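Local coordinates for protein collectin placenta 1 (Mus musculus, PDB 2OX9) that probably serves as a scavenger receptor whose calcium-dependent C-type lectin domain binds the leukocyte cell-surface glycan Lewis(x), at residues 85-95 with 107-117. Sequence-based numbering, arbitrary orientation.
Sequences YKNWKAGQPDN and AGLIYAGQWND. With CA (calcium ion), chain J; CA (calcium ion), chain I; GAL (beta-D-galactopyranose), chain E; FUC (alpha-L-fucopyranose), chain B.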
loop_
_atom_site.group_PDB
_atom_site.type_symbol
_atom_site.label_atom_id
_atom_site.label_comp_id
_atom_site.label_asym_id
_atom_site.label_seq_id
_atom_site.Cartn_x
_atom_site.Cartn_y
_atom_site.Cartn_z
ATOM N N TYR A 85 5.486 -6.237 10.738
ATOM C CA TYR A 85 5.215 -7.372 9.857
ATOM C C TYR A 85 5.663 -6.903 8.475
ATOM O O TYR A 85 5.437 -5.755 8.129
ATOM C CB TYR A 85 3.713 -7.679 9.807
ATOM C CG TYR A 85 3.327 -8.566 8.645
ATOM C CD1 TYR A 85 3.484 -9.950 8.718
ATOM C CD2 TYR A 85 2.872 -8.015 7.442
ATOM C CE1 TYR A 85 3.203 -10.769 7.624
ATOM C CE2 TYR A 85 2.588 -8.831 6.335
ATOM C CZ TYR A 85 2.760 -10.203 6.439
ATOM O OH TYR A 85 2.507 -11.011 5.361
ATOM N N LYS A 86 6.291 -7.778 7.697
ATOM C CA LYS A 86 6.753 -7.416 6.351
ATOM C C LYS A 86 6.487 -8.561 5.382
ATOM O O LYS A 86 6.442 -9.718 5.787
ATOM C CB LYS A 86 8.263 -7.143 6.347
ATOM C CG LYS A 86 8.783 -6.382 7.543
ATOM C CD LYS A 86 10.304 -6.318 7.534
ATOM C CE LYS A 86 10.829 -5.746 8.854
ATOM N NZ LYS A 86 12.299 -5.496 8.838
ATOM N N ASN A 87 6.338 -8.245 4.099
ATOM C CA ASN A 87 6.099 -9.284 3.106
ATOM C C ASN A 87 6.767 -8.940 1.783
ATOM O O ASN A 87 6.175 -9.111 0.729
ATOM C CB ASN A 87 4.588 -9.485 2.909
ATOM C CG ASN A 87 4.254 -10.753 2.118
ATOM O OD1 ASN A 87 4.937 -11.773 2.234
ATOM N ND2 ASN A 87 3.182 -10.694 1.334
ATOM N N TRP A 88 7.998 -8.434 1.839
ATOM C CA TRP A 88 8.713 -8.100 0.612
ATOM C C TRP A 88 8.995 -9.367 -0.168
ATOM O O TRP A 88 9.206 -10.420 0.418
ATOM C CB TRP A 88 10.077 -7.455 0.894
ATOM C CG TRP A 88 10.038 -6.175 1.657
ATOM C CD1 TRP A 88 10.369 -5.996 2.964
ATOM C CD2 TRP A 88 9.691 -4.886 1.147
ATOM N NE1 TRP A 88 10.258 -4.667 3.304
ATOM C CE2 TRP A 88 9.841 -3.963 2.207
ATOM C CE3 TRP A 88 9.272 -4.417 -0.104
ATOM C CZ2 TRP A 88 9.585 -2.595 2.055
ATOM C CZ3 TRP A 88 9.015 -3.053 -0.259
ATOM C CH2 TRP A 88 9.174 -2.160 0.817
ATOM N N LYS A 89 9.003 -9.253 -1.489
ATOM C CA LYS A 89 9.346 -10.375 -2.343
ATOM C C LYS A 89 10.865 -10.482 -2.146
ATOM O O LYS A 89 11.520 -9.480 -1.849
ATOM C CB LYS A 89 9.028 -10.043 -3.802
ATOM C CG LYS A 89 9.522 -11.086 -4.806
ATOM C CD LYS A 89 9.236 -10.645 -6.231
ATOM C CE LYS A 89 9.785 -11.632 -7.243
ATOM N NZ LYS A 89 9.548 -11.161 -8.628
ATOM N N ALA A 90 11.424 -11.676 -2.304
ATOM C CA ALA A 90 12.860 -11.857 -2.124
ATOM C C ALA A 90 13.633 -10.967 -3.094
ATOM O O ALA A 90 13.350 -10.948 -4.291
ATOM C CB ALA A 90 13.233 -13.325 -2.344
ATOM N N GLY A 91 14.611 -10.232 -2.577
ATOM C CA GLY A 91 15.392 -9.349 -3.427
ATOM C C GLY A 91 14.921 -7.910 -3.318
ATOM O O GLY A 91 15.655 -6.978 -3.646
ATOM N N GLN A 92 13.685 -7.734 -2.864
ATOM C CA GLN A 92 13.108 -6.405 -2.685
ATOM C C GLN A 92 13.182 -6.026 -1.209
ATOM O O GLN A 92 13.197 -6.900 -0.347
ATOM C CB GLN A 92 11.648 -6.401 -3.136
ATOM C CG GLN A 92 11.473 -6.704 -4.596
ATOM C CD GLN A 92 12.392 -5.870 -5.458
ATOM O OE1 GLN A 92 12.335 -4.642 -5.434
ATOM N NE2 GLN A 92 13.252 -6.537 -6.226
ATOM N N PRO A 93 13.245 -4.716 -0.897
ATOM C CA PRO A 93 13.255 -3.561 -1.804
ATOM C C PRO A 93 14.628 -3.380 -2.443
ATOM O O PRO A 93 15.646 -3.569 -1.786
ATOM C CB PRO A 93 12.872 -2.397 -0.889
ATOM C CG PRO A 93 13.427 -2.819 0.441
ATOM C CD PRO A 93 13.084 -4.281 0.507
ATOM N N ASP A 94 14.661 -3.017 -3.721
ATOM C CA ASP A 94 15.944 -2.863 -4.397
ATOM C C ASP A 94 16.317 -1.427 -4.758
ATOM O O ASP A 94 17.416 -1.182 -5.256
ATOM C CB ASP A 94 15.978 -3.742 -5.654
ATOM C CG ASP A 94 14.908 -3.368 -6.663
ATOM O OD1 ASP A 94 14.057 -2.510 -6.349
ATOM O OD2 ASP A 94 14.918 -3.936 -7.779
ATOM N N ASN A 95 15.405 -0.489 -4.512
ATOM C CA ASN A 95 15.637 0.931 -4.799
ATOM C C ASN A 95 16.188 1.124 -6.216
ATOM O O ASN A 95 17.118 1.896 -6.438
ATOM C CB ASN A 95 16.618 1.506 -3.768
ATOM C CG ASN A 95 16.415 2.993 -3.527
ATOM O OD1 ASN A 95 15.288 3.458 -3.335
ATOM N ND2 ASN A 95 17.509 3.745 -3.518
ATOM N N ALA A 107 5.803 1.741 -1.507
ATOM C CA ALA A 107 5.517 0.312 -1.546
ATOM C C ALA A 107 4.159 -0.043 -2.125
ATOM O O ALA A 107 3.199 0.720 -1.998
ATOM C CB ALA A 107 5.645 -0.284 -0.145
ATOM N N GLY A 108 4.096 -1.231 -2.730
ATOM C CA GLY A 108 2.870 -1.729 -3.322
ATOM C C GLY A 108 2.847 -3.244 -3.423
ATOM O O GLY A 108 3.890 -3.905 -3.360
ATOM N N LEU A 109 1.642 -3.791 -3.574
ATOM C CA LEU A 109 1.440 -5.231 -3.677
ATOM C C LEU A 109 1.527 -5.711 -5.129
ATOM O O LEU A 109 0.876 -5.153 -6.018
ATOM C CB LEU A 109 0.057 -5.601 -3.105
ATOM C CG LEU A 109 -0.266 -5.086 -1.693
ATOM C CD1 LEU A 109 -1.663 -5.485 -1.271
ATOM C CD2 LEU A 109 0.737 -5.647 -0.725
ATOM N N ILE A 110 2.339 -6.737 -5.371
ATOM C CA ILE A 110 2.469 -7.290 -6.714
ATOM C C ILE A 110 1.950 -8.734 -6.730
ATOM O O ILE A 110 1.036 -9.068 -5.976
ATOM C CB ILE A 110 3.932 -7.232 -7.213
ATOM C CG1 ILE A 110 4.869 -7.825 -6.165
ATOM C CG2 ILE A 110 4.308 -5.784 -7.534
ATOM C CD1 ILE A 110 6.311 -7.895 -6.618
ATOM N N TYR A 111 2.528 -9.588 -7.568
ATOM C CA TYR A 111 2.052 -10.966 -7.657
ATOM C C TYR A 111 2.010 -11.689 -6.317
ATOM O O TYR A 111 2.902 -11.536 -5.479
ATOM C CB TYR A 111 2.903 -11.781 -8.633
ATOM C CG TYR A 111 2.340 -13.167 -8.887
ATOM C CD1 TYR A 111 1.095 -13.332 -9.498
ATOM C CD2 TYR A 111 3.034 -14.305 -8.482
ATOM C CE1 TYR A 111 0.552 -14.608 -9.699
ATOM C CE2 TYR A 111 2.507 -15.575 -8.675
ATOM C CZ TYR A 111 1.268 -15.722 -9.284
ATOM O OH TYR A 111 0.758 -16.987 -9.481
ATOM N N ALA A 112 0.957 -12.474 -6.118
ATOM C CA ALA A 112 0.805 -13.255 -4.897
ATOM C C ALA A 112 0.743 -12.399 -3.637
ATOM O O ALA A 112 0.872 -12.911 -2.524
ATOM C CB ALA A 112 1.962 -14.276 -4.789
ATOM N N GLY A 113 0.533 -11.101 -3.801
ATOM C CA GLY A 113 0.454 -10.228 -2.645
ATOM C C GLY A 113 1.790 -9.755 -2.079
ATOM O O GLY A 113 1.810 -8.951 -1.147
ATOM N N GLN A 114 2.907 -10.234 -2.623
ATOM C CA GLN A 114 4.208 -9.802 -2.097
ATOM C C GLN A 114 4.422 -8.307 -2.310
ATOM O O GLN A 114 3.788 -7.695 -3.168
ATOM C CB GLN A 114 5.349 -10.576 -2.751
ATOM C CG GLN A 114 5.166 -12.077 -2.756
ATOM C CD GLN A 114 6.439 -12.802 -3.152
ATOM O OE1 GLN A 114 7.241 -13.173 -2.297
ATOM N NE2 GLN A 114 6.637 -12.988 -4.455
ATOM N N TRP A 115 5.329 -7.722 -1.531
ATOM C CA TRP A 115 5.589 -6.291 -1.643
ATOM C C TRP A 115 6.794 -5.974 -2.507
ATOM O O TRP A 115 7.757 -6.742 -2.595
ATOM C CB TRP A 115 5.803 -5.663 -0.264
ATOM C CG TRP A 115 4.714 -5.933 0.745
ATOM C CD1 TRP A 115 3.537 -6.593 0.536
ATOM C CD2 TRP A 115 4.720 -5.553 2.126
ATOM N NE1 TRP A 115 2.812 -6.647 1.697
ATOM C CE2 TRP A 115 3.514 -6.015 2.691
ATOM C CE3 TRP A 115 5.632 -4.864 2.941
ATOM C CZ2 TRP A 115 3.192 -5.816 4.036
ATOM C CZ3 TRP A 115 5.314 -4.665 4.278
ATOM C CH2 TRP A 115 4.101 -5.141 4.813
ATOM N N ASN A 116 6.718 -4.826 -3.154
ATOM C CA ASN A 116 7.786 -4.347 -4.003
ATOM C C ASN A 116 7.847 -2.835 -3.879
ATOM O O ASN A 116 6.824 -2.190 -3.655
ATOM C CB ASN A 116 7.530 -4.717 -5.452
ATOM C CG ASN A 116 8.464 -4.000 -6.392
ATOM O OD1 ASN A 116 9.681 -4.044 -6.218
ATOM N ND2 ASN A 116 7.904 -3.337 -7.396
ATOM N N ASP A 117 9.043 -2.272 -4.010
ATOM C CA ASP A 117 9.191 -0.831 -3.939
ATOM C C ASP A 117 9.153 -0.288 -5.362
ATOM O O ASP A 117 9.791 -0.843 -6.263
ATOM C CB ASP A 117 10.501 -0.459 -3.216
ATOM C CG ASP A 117 11.734 -1.126 -3.825
ATOM O OD1 ASP A 117 11.612 -2.219 -4.415
ATOM O OD2 ASP A 117 12.841 -0.557 -3.690
HETATM CA CA CA J . 11.574 -2.573 -6.485
HETATM CA CA CA I . 13.873 3.611 -1.330
HETATM C C1 GAL E . 10.438 -4.382 -11.504
HETATM C C2 GAL E . 9.928 -3.688 -10.245
HETATM C C3 GAL E . 10.928 -2.629 -9.775
HETATM C C4 GAL E . 12.334 -3.225 -9.645
HETATM C C5 GAL E . 12.728 -3.963 -10.934
HETATM C C6 GAL E . 14.056 -4.685 -10.805
HETATM O O2 GAL E . 8.682 -3.069 -10.520
HETATM O O3 GAL E . 10.515 -2.129 -8.515
HETATM O O4 GAL E . 12.371 -4.120 -8.547
HETATM O O5 GAL E . 11.732 -4.958 -11.264
HETATM O O6 GAL E . 14.553 -5.077 -12.077
HETATM C C1 FUC B . 10.589 -8.900 -11.472
HETATM C C2 FUC B . 11.894 -9.612 -11.094
HETATM C C3 FUC B . 12.785 -8.682 -10.275
HETATM C C4 FUC B . 12.020 -8.158 -9.062
HETATM C C5 FUC B . 10.736 -7.462 -9.521
HETATM C C6 FUC B . 9.884 -6.991 -8.352
HETATM O O2 FUC B . 12.585 -10.004 -12.272
HETATM O O3 FUC B . 13.946 -9.379 -9.855
HETATM O O4 FUC B . 11.694 -9.237 -8.199
HETATM O O5 FUC B . 9.933 -8.376 -10.306
HETATM O O HOH W 1 0.613 -12.434 0.189
HETATM O O HOH W 2 9.736 -14.028 -2.372
HETATM O O HOH W 3 14.151 1.061 -1.952
#
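With chi1 at -53° and chi2 near zero, the indole of Trp115 lays one face against the backbone of Lys86 and Asn87, while Asp117, whose CG sits between its own N and carbonyl carbon (chi1 54°), brings its carboxylate to the backbone N atoms of Asp94 and Asn95. Over the five-membered ring of Trp115 rests Asn87 CB, a CH-pi contact 3.7 Å from the ring centroid. The six-membered ring turns its edge to the face of Trp88, planes 77° apart, and Tyr85 CE2 meets it obliquely. Trp115 NE1 is hydrogen-bonded to Gln49 OE1 of helix 46-54, tying the cluster to that helix. Between residues 85-95 and 107-117 a single beta bridge pairs Trp88 with Trp115: Trp115 N donates to Asn87 O at 2.8 Å, and Lys89 N donates a hydrogen bond to Trp115 O at 3.0 Å.

Pro93, after a cis peptide bond, sets CD over the centre of the Trp88 ring on one face. Beyond it, the two carboxylate oxygens divide their work. Asp117 OD1 binds calcium at 2.1 Å and accepts a weak hydrogen bond from Asp94 N; Asp117 OD2 accepts hydrogen bonds from Asn95 N, at 2.7 Å through its syn lone pair, and from a water that also ligates a second calcium. Backbone and metal together should fix the carboxylate's rotation. Asn116 OD1 binds the first calcium and ND2 donates a hydrogen bond to galactose O3. Lys89, extended past Gln114 and Ile110, delivers NZ to fucose O4 at 2.9 Å. Gln92, Asp94, Glu104, Asn116 and both side chain and backbone O of Asp117, with galactose O3 and O4, make up the primary calcium-dependent sugar site of the C-type lectin fold, its galactose-type QPD motif (Gln92-Pro93-Asp94) set against the WND motif of Trp115-Asn116-Asp117.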